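Long-range contacts in aminotransferase (Paracoccus denitrificans, PDB 4GRX), which probably moves amino groups between omega-amino compounds and keto acids as a pyridoxal-phosphate-dependent class III transaminase: residues A[153-158]-A[228-233]; A[208-213]-A[245-250]; A[62-67]-A[422-427]; A[433-438]-A[448-453]; A[78-83]-A[346-351]. One frame throughout, in Å; residues are numbered along the deposited sequence.

How the contacts relate
From the N terminus, the first of the paired segments described is on strand 60-63, which contact 3 joins to residues 422-427, closing the longest loop. Helix 78-90 follows, and contact 5 ties it to helix 339-354 inside that loop. Contacts 1 and 2 nest within both. Their segments alternate along the chain, so they cross: contact 1 pairs two neighbouring strands of the seven-stranded sheet, and contact 2 lays the intervening helix 206-224 against the turn before helix 250-260. They meet where Arg158 approaches Tyr250. Contact 4 closes last, between strand 432-435 and helix 443-463, and touches contact 3 through Ser66, Ala64 and Cys436.

Contact 1: A[153-158]-A[228-233]; sequences RKILTR and TIAGFF
Lys154 runs alongside Thr228 from root to tip, where strands 154-158 and 229-233 begin their parallel course. Its CB and CG both pass the carbonyl oxygen of Thr228, and CB also stands 3.9 Å from Ile229 CG1. CD and CE follow the hydroxyl of Thr228, and the extended chain ends with NZ donating to Thr228 OG1 at 2.8 Å. The ammonium has a second partner in the salt bridge to Glu224. At the root of the lysine, Thr228 O accepts two amides: Lys154 N at 2.7 Å in the carbonyl plane, and Arg153 N at 3.1 Å from above that plane.

A beta bulge follows. Lys154 O takes the N-H of Ala230 at 2.7 Å and, weakly, that of Gly231, which shifts the register by one residue. Regular parallel pairing then resumes, with Leu156 N bonded to Gly231 O and Leu156 O to Phe233 N, both at 2.9 Å. Leu156 CG packs on Ile229 CG2 at 3.7 Å, the two side chains crossing at about a right angle. A water joins Arg158 N and NE to Phe233 O at the far end, where Arg158 NH1 is hydrogen-bonded to Tyr250 OH.

These strands lie inside the seven-stranded sheet typical of the large domain of fold type I aminotransferases. Strand 188-191 flanks 154-158, helix 129-146 packs on Ile155 and Phe233, and helix 250-260 packs on Phe232.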
# COMPACT_ATOMS: atom_id res chain seq x y z
N ARG A 153 8.93 -11.49 -18.65
CA ARG A 153 8.91 -10.67 -17.45
C ARG A 153 8.98 -9.17 -17.67
O ARG A 153 8.55 -8.39 -16.80
CB ARG A 153 10.05 -11.09 -16.54
CG ARG A 153 9.90 -12.50 -16.00
CD ARG A 153 11.06 -12.85 -15.10
NE ARG A 153 11.07 -12.05 -13.89
CZ ARG A 153 10.29 -12.28 -12.83
NH1 ARG A 153 9.42 -13.29 -12.85
NH2 ARG A 153 10.37 -11.51 -11.76
N LYS A 154 9.52 -8.74 -18.82
CA LYS A 154 9.71 -7.30 -19.09
C LYS A 154 8.40 -6.52 -19.06
O LYS A 154 7.35 -7.06 -19.40
CB LYS A 154 10.46 -7.05 -20.41
CG LYS A 154 11.91 -7.53 -20.38
CD LYS A 154 12.48 -7.74 -21.78
CE LYS A 154 13.83 -8.46 -21.71
NZ LYS A 154 14.33 -8.91 -23.04
N ILE A 155 8.46 -5.26 -18.63
CA ILE A 155 7.27 -4.40 -18.49
C ILE A 155 7.46 -3.14 -19.32
O ILE A 155 8.43 -2.38 -19.11
CB ILE A 155 6.99 -4.04 -17.01
CG1 ILE A 155 6.66 -5.28 -16.17
CG2 ILE A 155 5.87 -3.01 -16.90
CD1 ILE A 155 5.41 -6.04 -16.58
N LEU A 156 6.53 -2.90 -20.25
CA LEU A 156 6.55 -1.70 -21.10
C LEU A 156 5.66 -0.60 -20.55
O LEU A 156 4.48 -0.83 -20.29
CB LEU A 156 6.12 -2.04 -22.53
CG LEU A 156 6.70 -3.30 -23.17
CD1 LEU A 156 6.11 -3.53 -24.56
CD2 LEU A 156 8.22 -3.23 -23.27
N THR A 157 6.24 0.59 -20.36
CA THR A 157 5.49 1.81 -20.02
C THR A 157 5.97 2.98 -20.87
O THR A 157 6.77 2.78 -21.80
CB THR A 157 5.54 2.16 -18.51
OG1 THR A 157 6.89 2.21 -18.05
CG2 THR A 157 4.77 1.13 -17.69
N ARG A 158 5.51 4.20 -20.59
CA ARG A 158 5.96 5.37 -21.37
C ARG A 158 6.71 6.38 -20.53
O ARG A 158 6.42 6.55 -19.35
CB ARG A 158 4.79 6.11 -22.04
CG ARG A 158 4.19 5.47 -23.28
CD ARG A 158 3.09 4.50 -22.92
NE ARG A 158 2.14 5.05 -21.95
CZ ARG A 158 1.07 5.79 -22.27
NH1 ARG A 158 0.82 6.09 -23.54
NH2 ARG A 158 0.26 6.22 -21.32
N THR A 228 9.89 -12.38 -23.96
CA THR A 228 10.48 -11.79 -22.75
C THR A 228 9.66 -10.61 -22.19
O THR A 228 10.03 -10.05 -21.15
CB THR A 228 11.95 -11.36 -22.97
OG1 THR A 228 12.01 -10.22 -23.84
CG2 THR A 228 12.79 -12.50 -23.53
N ILE A 229 8.55 -10.27 -22.86
CA ILE A 229 7.75 -9.12 -22.44
C ILE A 229 6.42 -9.53 -21.85
O ILE A 229 5.61 -10.16 -22.52
CB ILE A 229 7.53 -8.12 -23.59
CG1 ILE A 229 8.86 -7.49 -23.99
CG2 ILE A 229 6.55 -7.03 -23.17
CD1 ILE A 229 8.94 -7.16 -25.46
N ALA A 230 6.20 -9.13 -20.60
CA ALA A 230 5.08 -9.60 -19.78
C ALA A 230 3.84 -8.73 -19.87
O ALA A 230 2.72 -9.22 -19.67
CB ALA A 230 5.51 -9.74 -18.33
N GLY A 231 4.03 -7.44 -20.16
CA GLY A 231 2.92 -6.50 -20.18
C GLY A 231 3.24 -5.10 -20.68
O GLY A 231 4.40 -4.72 -20.84
N PHE A 232 2.16 -4.35 -20.94
CA PHE A 232 2.21 -2.95 -21.36
C PHE A 232 1.17 -2.20 -20.54
O PHE A 232 -0.03 -2.51 -20.60
CB PHE A 232 1.87 -2.84 -22.86
CG PHE A 232 1.71 -1.43 -23.37
CD1 PHE A 232 0.50 -0.75 -23.24
CD2 PHE A 232 2.76 -0.78 -24.01
CE1 PHE A 232 0.35 0.55 -23.72
CE2 PHE A 232 2.62 0.51 -24.49
CZ PHE A 232 1.41 1.18 -24.34
N PHE A 233 1.63 -1.23 -19.76
CA PHE A 233 0.72 -0.39 -18.99
C PHE A 233 0.66 0.99 -19.61
O PHE A 233 1.68 1.52 -20.07
CB PHE A 233 1.21 -0.23 -17.55
CG PHE A 233 1.17 -1.48 -16.74
CD1 PHE A 233 1.99 -2.58 -17.06
CD2 PHE A 233 0.35 -1.56 -15.62
CE1 PHE A 233 1.96 -3.74 -16.30
CE2 PHE A 233 0.32 -2.72 -14.85
CZ PHE A 233 1.12 -3.80 -15.19
O HOH W 1 2.74 3.83 -19.29

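Contact 2: A[208-213]-A[245-250]; sequences QFVARL and PPAKGY
Val210 turns CG1 anti to its own amide nitrogen (chi1 166°) and thereby spreads its two methyls over the 247-250 turn, while Tyr250, with CG likewise opposite N (chi1 175°), swings its ring toward Leu213. The principle illustrated is a helix flank resting on the tight turn that starts another helix. Residues 247-250 form a type II beta turn, closed by Tyr250 N to Ala247 O at 3.1 Å; Gly249, with phi at 85°, takes its third position and is also the N-cap of helix 250-260.

Each valine methyl has its own task. CG2 lies beside Ala247 CB at 3.6 Å and also reaches the carbonyl oxygen of Lys248, whereas CG1 meets Gly249 O, also at 3.6 Å, and the CA of Tyr250. Replacing Val210 by an alanine would probably open a gap over the turn, leaving Ala247 CB and the peptides of Lys248 and Gly249 without their methyl cover. One helical turn further on, Leu213 directs CD1 at the tyrosine, 3.8 Å from Tyr250 CE1, with the two side chains crossing at about a right angle. No hydrogen bond spans the two segments, which meet by van der Waals packing of methyls against carbon atoms and peptide carbonyls. Polar ties come from nearby: Glu206 accepts the amide of Lys248, and Arg158 bonds the tyrosine hydroxyl. Thus helix 206-224 is set against the loop leading into helix 250-260. On the neighbouring flank, Phe209 receives the methyl of Ala247 at its ring edge, with CD2 and CB 3.8 Å apart.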
# COMPACT_ATOMS: atom_id res chain seq x y z
N GLN A 208 1.68 10.96 -38.66
CA GLN A 208 3.05 10.49 -38.83
C GLN A 208 3.72 10.23 -37.47
O GLN A 208 4.46 9.26 -37.32
CB GLN A 208 3.88 11.48 -39.65
CG GLN A 208 3.52 11.56 -41.13
CD GLN A 208 4.08 12.80 -41.78
OE1 GLN A 208 4.53 13.73 -41.11
NE2 GLN A 208 4.07 12.83 -43.10
N PHE A 209 3.44 11.09 -36.51
CA PHE A 209 3.87 10.89 -35.14
C PHE A 209 3.32 9.59 -34.54
O PHE A 209 4.07 8.84 -33.91
CB PHE A 209 3.47 12.09 -34.29
CG PHE A 209 3.85 11.97 -32.84
CD1 PHE A 209 5.18 12.01 -32.45
CD2 PHE A 209 2.87 11.82 -31.86
CE1 PHE A 209 5.53 11.91 -31.11
CE2 PHE A 209 3.22 11.72 -30.51
CZ PHE A 209 4.55 11.77 -30.14
N VAL A 210 2.02 9.34 -34.72
CA VAL A 210 1.40 8.12 -34.19
C VAL A 210 1.95 6.88 -34.87
O VAL A 210 2.19 5.85 -34.22
CB VAL A 210 -0.15 8.14 -34.26
CG1 VAL A 210 -0.73 6.74 -34.03
CG2 VAL A 210 -0.71 9.13 -33.23
N ALA A 211 2.19 6.98 -36.18
CA ALA A 211 2.81 5.87 -36.90
C ALA A 211 4.25 5.59 -36.42
O ALA A 211 4.65 4.42 -36.33
CB ALA A 211 2.76 6.10 -38.40
N ARG A 212 5.01 6.65 -36.08
CA ARG A 212 6.37 6.48 -35.56
C ARG A 212 6.35 5.75 -34.23
O ARG A 212 7.21 4.90 -33.98
CB ARG A 212 7.14 7.79 -35.45
CG ARG A 212 8.48 7.67 -34.74
CD ARG A 212 9.46 8.80 -35.05
NE ARG A 212 8.96 10.15 -34.73
CZ ARG A 212 9.01 10.71 -33.52
NH1 ARG A 212 9.54 10.04 -32.50
NH2 ARG A 212 8.53 11.94 -33.32
N LEU A 213 5.38 6.05 -33.36
CA LEU A 213 5.32 5.33 -32.07
C LEU A 213 4.84 3.88 -32.22
O LEU A 213 5.25 3.01 -31.46
CB LEU A 213 4.47 6.08 -31.04
CG LEU A 213 4.89 7.50 -30.60
CD1 LEU A 213 3.86 8.07 -29.64
CD2 LEU A 213 6.28 7.55 -29.99
N PRO A 245 -2.92 14.22 -22.87
CA PRO A 245 -3.84 13.42 -23.70
C PRO A 245 -3.06 12.78 -24.82
O PRO A 245 -2.17 13.41 -25.37
CB PRO A 245 -4.80 14.46 -24.28
CG PRO A 245 -4.70 15.62 -23.36
CD PRO A 245 -3.27 15.65 -22.92
N PRO A 246 -3.39 11.53 -25.17
CA PRO A 246 -2.62 10.86 -26.22
C PRO A 246 -2.86 11.50 -27.58
O PRO A 246 -3.94 12.04 -27.83
CB PRO A 246 -3.16 9.44 -26.22
CG PRO A 246 -4.55 9.59 -25.69
CD PRO A 246 -4.55 10.74 -24.73
N ALA A 247 -1.86 11.45 -28.45
CA ALA A 247 -2.02 11.83 -29.85
C ALA A 247 -3.14 11.02 -30.49
O ALA A 247 -3.34 9.85 -30.13
CB ALA A 247 -0.72 11.61 -30.60
N LYS A 248 -3.88 11.62 -31.42
CA LYS A 248 -5.06 10.99 -32.03
C LYS A 248 -4.75 9.66 -32.70
O LYS A 248 -3.90 9.60 -33.58
CB LYS A 248 -5.73 11.92 -33.05
CG LYS A 248 -6.88 11.23 -33.79
CD LYS A 248 -7.67 12.15 -34.72
CE LYS A 248 -8.29 13.33 -33.97
NZ LYS A 248 -9.08 12.92 -32.77
N GLY A 249 -5.46 8.60 -32.29
CA GLY A 249 -5.32 7.28 -32.89
C GLY A 249 -4.18 6.45 -32.31
O GLY A 249 -3.86 5.37 -32.82
N TYR A 250 -3.58 6.93 -31.23
CA TYR A 250 -2.50 6.21 -30.57
C TYR A 250 -2.89 4.80 -30.15
O TYR A 250 -2.23 3.82 -30.54
CB TYR A 250 -2.01 6.99 -29.36
CG TYR A 250 -0.97 6.32 -28.49
CD1 TYR A 250 0.36 6.19 -28.92
CD2 TYR A 250 -1.30 5.84 -27.22
CE1 TYR A 250 1.33 5.62 -28.10
CE2 TYR A 250 -0.34 5.25 -26.40
CZ TYR A 250 0.98 5.15 -26.84
OH TYR A 250 1.93 4.59 -26.03

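Contact 3: A[62-67]-A[422-427]; sequences LDANSG and LGLICR
The carboxylate of Asp63 lies with one face against Ile425, whose CG2 is almost equally far from all three of its atoms, 3.6 Å from OD2 and 3.7 Å from CG. Polar partners meet the oxygens instead. Asn65 N donates to Asp63 OD1 at 2.7 Å, nearly in line with the C-O bond, which makes an Asx turn; Gly67 N adds a weak bond to the same oxygen, and Asp63 OD2 is hydrogen-bonded to the hydroxyl of Tyr94 of the second subunit. A chi1 of -172°, with CG opposite the backbone nitrogen, places the group there. Further along, the planes of the Asn65 amide and the Arg427 guanidinium are nearly perpendicular and do not stack; the guanidinium makes its salt bridge with Glu413.

The backbones pair as short parallel strands at the edge of a four-stranded sheet: Leu62 N to Gly423 O at 3.0 Å, then Ile425 N to Leu62 O and Ala64 N to Ile425 O, both at 2.9 Å. On the face carrying Leu62 and Leu424, Leu424 CD1 reaches Ala64 CB. Gly423 ends the preceding helix in a Schellman motif.

An alanine in place of Asp63 removes both oxygens, which would probably leave the amide of Asn65 and the hydroxyl of Tyr94 of the second subunit without their mate and let the turn loosen. One buried carboxylate thus combines an apolar contact over its face with hydrogen bonds through both oxygens, linking a local turn to the dimer interface.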
# COMPACT_ATOMS: atom_id res chain seq x y z
N LEU A 62 -9.34 27.54 -2.20
CA LEU A 62 -10.00 26.72 -3.20
C LEU A 62 -9.02 25.68 -3.78
O LEU A 62 -8.15 26.02 -4.56
CB LEU A 62 -10.57 27.61 -4.31
CG LEU A 62 -11.21 26.96 -5.53
CD1 LEU A 62 -12.38 26.07 -5.13
CD2 LEU A 62 -11.66 28.05 -6.49
N ASP A 63 -9.17 24.42 -3.37
CA ASP A 63 -8.22 23.37 -3.79
C ASP A 63 -8.57 22.85 -5.17
O ASP A 63 -9.40 21.95 -5.30
CB ASP A 63 -8.14 22.22 -2.76
CG ASP A 63 -7.02 21.23 -3.09
OD1 ASP A 63 -6.84 20.87 -4.28
OD2 ASP A 63 -6.31 20.78 -2.15
N ALA A 64 -7.94 23.41 -6.19
CA ALA A 64 -8.20 23.05 -7.58
C ALA A 64 -7.44 21.80 -8.00
O ALA A 64 -7.33 21.50 -9.18
CB ALA A 64 -7.86 24.21 -8.51
N ASN A 65 -6.92 21.07 -7.02
CA ASN A 65 -6.18 19.84 -7.29
C ASN A 65 -6.91 18.64 -6.69
O ASN A 65 -6.37 17.55 -6.60
CB ASN A 65 -4.78 19.94 -6.68
CG ASN A 65 -3.76 19.12 -7.43
OD1 ASN A 65 -3.26 18.11 -6.93
ND2 ASN A 65 -3.43 19.56 -8.64
N SER A 66 -8.16 18.88 -6.28
CA SER A 66 -9.01 17.87 -5.67
C SER A 66 -8.30 17.22 -4.52
O SER A 66 -8.43 16.01 -4.33
CB SER A 66 -9.39 16.78 -6.68
OG SER A 66 -10.46 17.18 -7.50
N GLY A 67 -7.56 18.01 -3.76
CA GLY A 67 -6.54 17.50 -2.87
C GLY A 67 -5.50 16.84 -3.75
O GLY A 67 -4.55 17.48 -4.21
N LEU A 422 -2.80 33.63 -2.77
CA LEU A 422 -4.04 34.23 -3.27
C LEU A 422 -5.28 33.37 -2.97
O LEU A 422 -6.37 33.66 -3.47
CB LEU A 422 -3.94 34.44 -4.78
CG LEU A 422 -2.85 35.40 -5.23
CD1 LEU A 422 -2.42 35.06 -6.65
CD2 LEU A 422 -3.30 36.85 -5.10
N GLY A 423 -5.09 32.31 -2.20
CA GLY A 423 -6.18 31.42 -1.83
C GLY A 423 -6.56 30.38 -2.87
O GLY A 423 -7.74 30.01 -2.95
N LEU A 424 -5.58 29.90 -3.64
CA LEU A 424 -5.85 28.87 -4.67
C LEU A 424 -4.84 27.75 -4.56
O LEU A 424 -3.66 27.96 -4.82
CB LEU A 424 -5.85 29.47 -6.10
CG LEU A 424 -5.83 28.53 -7.34
CD1 LEU A 424 -7.11 27.75 -7.48
CD2 LEU A 424 -5.55 29.26 -8.65
N ILE A 425 -5.28 26.55 -4.18
CA ILE A 425 -4.36 25.42 -4.22
C ILE A 425 -4.26 24.97 -5.68
O ILE A 425 -5.24 24.53 -6.29
CB ILE A 425 -4.75 24.24 -3.30
CG1 ILE A 425 -4.75 24.64 -1.80
CG2 ILE A 425 -3.88 23.03 -3.58
CD1 ILE A 425 -3.55 25.41 -1.31
N CYS A 426 -3.06 25.14 -6.24
CA CYS A 426 -2.78 24.75 -7.61
C CYS A 426 -1.39 24.17 -7.59
O CYS A 426 -0.46 24.86 -7.19
CB CYS A 426 -2.79 25.98 -8.51
SG CYS A 426 -2.34 25.64 -10.23
N ARG A 427 -1.25 22.91 -7.99
CA ARG A 427 0.05 22.27 -7.93
C ARG A 427 0.66 21.94 -9.29
O ARG A 427 0.26 20.96 -9.94
CB ARG A 427 0.00 21.01 -7.06
CG ARG A 427 1.27 20.79 -6.23
CD ARG A 427 2.54 21.11 -7.00
NE ARG A 427 3.50 21.79 -6.16
CZ ARG A 427 4.51 22.56 -6.59
NH1 ARG A 427 4.71 22.79 -7.88
NH2 ARG A 427 5.31 23.12 -5.69

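Contact 4: A[433-438]-A[448-453]; sequences IVLCPP and EMFEKL
Leu435 meets two residues of helix 443-463 at once, reaching tip to tip toward Met449 and Leu453. Its CD1 is 3.7 Å from Leu453 CD2, and its CD2 is 4.0 Å from Met449 SD. That sulfur also touches Pro437 CG, at 4.0 Å, with the two side chains at about a right angle. At the other end, Ile433 CG2 packs obliquely on Leu453 CD1 at 3.9 Å. Residues 433, 435 and 437 therefore present one side of the chain to successive turns of the helix, without a hydrogen bond between the segments.

Met449 bends at chi3 (72°), which brings CE over one face of the Phe450 ring. Leu372 of helix 357-375 closes on both Leu435 and Phe450, and Leu424 packs against Met449 and Leu453. On another flank of the helix, Lys452 NZ forms a salt bridge with Glu448 OE2 at 2.7 Å and also bonds the carbonyl of Gly423; the other glutamate oxygen is held by Tyr52.

An edge strand of a three-stranded antiparallel sheet with a nearly antiparallel helix packed on one side is an alpha-plus-beta arrangement, consistent with the small C-terminal domain of fold type I aminotransferases.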
# COMPACT_ATOMS: atom_id res chain seq x y z
N ILE A 433 1.41 23.60 -15.37
CA ILE A 433 0.41 24.08 -14.41
C ILE A 433 -0.87 23.26 -14.55
O ILE A 433 -1.60 23.36 -15.54
CB ILE A 433 0.09 25.56 -14.65
CG1 ILE A 433 1.38 26.36 -14.72
CG2 ILE A 433 -0.87 26.09 -13.58
CD1 ILE A 433 1.38 27.42 -15.80
N VAL A 434 -1.15 22.44 -13.53
CA VAL A 434 -2.22 21.46 -13.59
C VAL A 434 -3.45 21.93 -12.84
O VAL A 434 -3.37 22.54 -11.77
CB VAL A 434 -1.73 20.11 -13.02
CG1 VAL A 434 -2.86 19.12 -12.89
CG2 VAL A 434 -0.65 19.54 -13.91
N LEU A 435 -4.61 21.65 -13.42
CA LEU A 435 -5.87 21.96 -12.80
C LEU A 435 -6.73 20.72 -12.88
O LEU A 435 -6.97 20.17 -13.98
CB LEU A 435 -6.52 23.13 -13.53
CG LEU A 435 -5.90 24.52 -13.41
CD1 LEU A 435 -6.70 25.51 -14.26
CD2 LEU A 435 -5.84 25.00 -11.96
N CYS A 436 -7.14 20.23 -11.71
CA CYS A 436 -7.99 19.04 -11.62
C CYS A 436 -8.95 19.13 -10.43
O CYS A 436 -8.87 18.33 -9.49
CB CYS A 436 -7.15 17.75 -11.57
SG CYS A 436 -5.98 17.61 -10.19
N PRO A 437 -9.87 20.12 -10.49
CA PRO A 437 -10.77 20.44 -9.37
C PRO A 437 -11.79 19.32 -9.09
O PRO A 437 -12.02 18.47 -9.95
CB PRO A 437 -11.49 21.72 -9.83
CG PRO A 437 -11.14 21.91 -11.27
CD PRO A 437 -10.31 20.77 -11.74
N PRO A 438 -12.43 19.33 -7.90
CA PRO A 438 -13.51 18.34 -7.70
C PRO A 438 -14.63 18.48 -8.74
O PRO A 438 -14.83 19.55 -9.34
CB PRO A 438 -14.05 18.69 -6.31
CG PRO A 438 -12.99 19.49 -5.65
CD PRO A 438 -12.30 20.24 -6.74
N GLU A 448 -13.65 31.63 -10.11
CA GLU A 448 -12.77 31.98 -9.00
C GLU A 448 -11.36 31.45 -9.26
O GLU A 448 -10.38 32.19 -9.13
CB GLU A 448 -13.28 31.44 -7.67
CG GLU A 448 -12.54 32.03 -6.48
CD GLU A 448 -12.85 31.36 -5.18
OE1 GLU A 448 -13.86 30.63 -5.10
OE2 GLU A 448 -12.08 31.55 -4.22
N MET A 449 -11.30 30.17 -9.62
CA MET A 449 -10.05 29.47 -9.95
C MET A 449 -9.27 30.15 -11.07
O MET A 449 -8.06 30.31 -10.95
CB MET A 449 -10.37 28.03 -10.32
CG MET A 449 -9.21 27.22 -10.88
SD MET A 449 -9.81 25.66 -11.55
CE MET A 449 -10.64 26.23 -13.04
N PHE A 450 -9.95 30.52 -12.16
CA PHE A 450 -9.29 31.19 -13.28
C PHE A 450 -8.73 32.55 -12.89
O PHE A 450 -7.54 32.79 -13.06
CB PHE A 450 -10.24 31.37 -14.45
CG PHE A 450 -10.53 30.11 -15.19
CD1 PHE A 450 -9.53 29.17 -15.39
CD2 PHE A 450 -11.80 29.87 -15.69
CE1 PHE A 450 -9.80 28.00 -16.08
CE2 PHE A 450 -12.07 28.71 -16.39
CZ PHE A 450 -11.07 27.77 -16.58
N GLU A 451 -9.59 33.42 -12.40
CA GLU A 451 -9.19 34.74 -11.91
C GLU A 451 -7.96 34.65 -10.97
O GLU A 451 -6.98 35.39 -11.14
CB GLU A 451 -10.38 35.43 -11.24
CG GLU A 451 -10.08 36.65 -10.39
CD GLU A 451 -11.35 37.34 -9.91
OE1 GLU A 451 -12.39 36.66 -9.76
OE2 GLU A 451 -11.31 38.57 -9.69
N LYS A 452 -7.99 33.73 -10.02
CA LYS A 452 -6.84 33.54 -9.11
C LYS A 452 -5.57 33.07 -9.84
O LYS A 452 -4.48 33.64 -9.62
CB LYS A 452 -7.21 32.63 -7.94
CG LYS A 452 -8.12 33.32 -6.94
CD LYS A 452 -8.61 32.40 -5.84
CE LYS A 452 -9.32 33.19 -4.76
NZ LYS A 452 -9.56 32.34 -3.58
N LEU A 453 -5.72 32.08 -10.72
CA LEU A 453 -4.61 31.57 -11.53
C LEU A 453 -3.96 32.66 -12.38
O LEU A 453 -2.75 32.73 -12.46
CB LEU A 453 -5.07 30.41 -12.42
CG LEU A 453 -3.99 29.69 -13.24
CD1 LEU A 453 -2.77 29.33 -12.40
CD2 LEU A 453 -4.56 28.45 -13.91

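Contact 5: A[78-83]-A[346-351]; sequences KGLIEA and LKAIDV
Leu80 and Lys347 supply most of the surface buried here, 67 and 63 Å² respectively, and Ala83 fills in between the two helices. The alkyl part of Lys347 does the work of an apolar side chain. Its CG, opposite the backbone nitrogen (chi1 -170°), lies 3.5 Å from Ala83 CB and 3.8 Å from Leu80 CD2, which crosses it obliquely. The chain then bends at chi2 (68°) and runs along the surface of helix 78-90, with CE passing 4.0 Å from the carbonyl oxygen of Gly79. Gly79 has no side chain, and a CB there would lie close to Lys347 CE, which is consistent with the lysine passing so near the backbone. The ammonium makes a long, weak ion pair with Glu355.

Leu80 projects in the other direction, across to helix 339-354. Its CD2 meets the backbone nitrogen of Ala348 at 3.8 Å and Ala348 CB at 4.0 Å, so a single methyl touches both Lys347 and Ala348. Val351 is more distant, its CG2 being 4.5 Å from Leu80 CG. Beyond the pair, Ala73 and Phe303 pack on Leu80, while His77 packs on Val351 and also accepts the amide of Leu80 at the start of its helix. On another flank, Ile81 packs against Tyr88 of the second subunit.

No hydrogen bond joins the segments. Their axes pass 9.8 Å apart at 162°, the geometry of an antiparallel helix pair, here bringing an early helix next to the one ending at residue 354, in a region that also borders the dimer interface.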
# COMPACT_ATOMS: atom_id res chain seq x y z
N LYS A 78 -21.93 15.24 2.40
CA LYS A 78 -22.79 14.67 3.45
C LYS A 78 -23.14 13.20 3.25
O LYS A 78 -23.12 12.42 4.21
CB LYS A 78 -24.07 15.50 3.61
CG LYS A 78 -24.73 15.36 4.97
CD LYS A 78 -26.15 15.90 4.98
CE LYS A 78 -26.87 15.49 6.25
NZ LYS A 78 -28.35 15.51 6.06
N GLY A 79 -23.45 12.82 2.01
CA GLY A 79 -23.84 11.45 1.69
C GLY A 79 -22.71 10.49 1.95
O GLY A 79 -22.90 9.44 2.56
N LEU A 80 -21.52 10.86 1.49
CA LEU A 80 -20.32 10.07 1.73
C LEU A 80 -19.92 10.02 3.21
O LEU A 80 -19.49 8.97 3.70
CB LEU A 80 -19.17 10.58 0.87
CG LEU A 80 -19.21 10.11 -0.59
CD1 LEU A 80 -18.42 11.05 -1.49
CD2 LEU A 80 -18.72 8.68 -0.74
N ILE A 81 -20.06 11.14 3.93
CA ILE A 81 -19.75 11.14 5.36
C ILE A 81 -20.68 10.15 6.06
O ILE A 81 -20.24 9.31 6.84
CB ILE A 81 -19.86 12.56 5.98
CG1 ILE A 81 -18.63 13.39 5.61
CG2 ILE A 81 -20.03 12.50 7.50
CD1 ILE A 81 -18.78 14.87 5.91
N GLU A 82 -21.96 10.25 5.72
CA GLU A 82 -22.99 9.43 6.34
C GLU A 82 -22.82 7.95 6.02
O GLU A 82 -23.05 7.10 6.88
CB GLU A 82 -24.39 9.94 5.94
CG GLU A 82 -25.35 10.17 7.10
CD GLU A 82 -24.76 11.01 8.25
OE1 GLU A 82 -24.23 12.13 8.02
OE2 GLU A 82 -24.87 10.54 9.41
N ALA A 83 -22.38 7.65 4.79
CA ALA A 83 -22.08 6.27 4.37
C ALA A 83 -20.93 5.61 5.14
O ALA A 83 -21.02 4.45 5.53
CB ALA A 83 -21.83 6.19 2.86
N LEU A 346 -18.79 1.84 -2.95
CA LEU A 346 -20.15 1.69 -3.45
C LEU A 346 -20.85 3.04 -3.47
O LEU A 346 -21.34 3.47 -4.51
CB LEU A 346 -20.93 0.69 -2.59
CG LEU A 346 -20.64 -0.81 -2.76
CD1 LEU A 346 -21.33 -1.61 -1.67
CD2 LEU A 346 -21.02 -1.33 -4.14
N LYS A 347 -20.85 3.72 -2.33
CA LYS A 347 -21.40 5.07 -2.24
C LYS A 347 -20.73 6.05 -3.20
O LYS A 347 -21.41 6.86 -3.84
CB LYS A 347 -21.32 5.60 -0.82
CG LYS A 347 -22.09 6.89 -0.61
CD LYS A 347 -23.58 6.65 -0.71
CE LYS A 347 -24.32 7.96 -0.91
NZ LYS A 347 -25.78 7.73 -1.13
N ALA A 348 -19.40 6.01 -3.29
CA ALA A 348 -18.69 6.93 -4.19
C ALA A 348 -19.06 6.68 -5.66
O ALA A 348 -19.34 7.63 -6.40
CB ALA A 348 -17.18 6.85 -3.98
N ILE A 349 -19.05 5.42 -6.07
CA ILE A 349 -19.49 5.03 -7.42
C ILE A 349 -20.93 5.52 -7.68
O ILE A 349 -21.21 6.13 -8.72
CB ILE A 349 -19.32 3.50 -7.65
CG1 ILE A 349 -17.82 3.17 -7.69
CG2 ILE A 349 -20.03 3.04 -8.92
CD1 ILE A 349 -17.46 1.76 -7.28
N ASP A 350 -21.82 5.30 -6.72
CA ASP A 350 -23.20 5.76 -6.85
C ASP A 350 -23.28 7.28 -6.96
O ASP A 350 -23.95 7.80 -7.85
CB ASP A 350 -24.07 5.25 -5.69
CG ASP A 350 -25.56 5.42 -5.95
OD1 ASP A 350 -25.95 5.74 -7.10
OD2 ASP A 350 -26.36 5.22 -5.00
N VAL A 351 -22.58 8.00 -6.07
CA VAL A 351 -22.59 9.47 -6.07
C VAL A 351 -22.13 10.05 -7.42
O VAL A 351 -22.79 10.92 -7.98
CB VAL A 351 -21.75 10.05 -4.91
CG1 VAL A 351 -21.40 11.52 -5.16
CG2 VAL A 351 -22.50 9.91 -3.59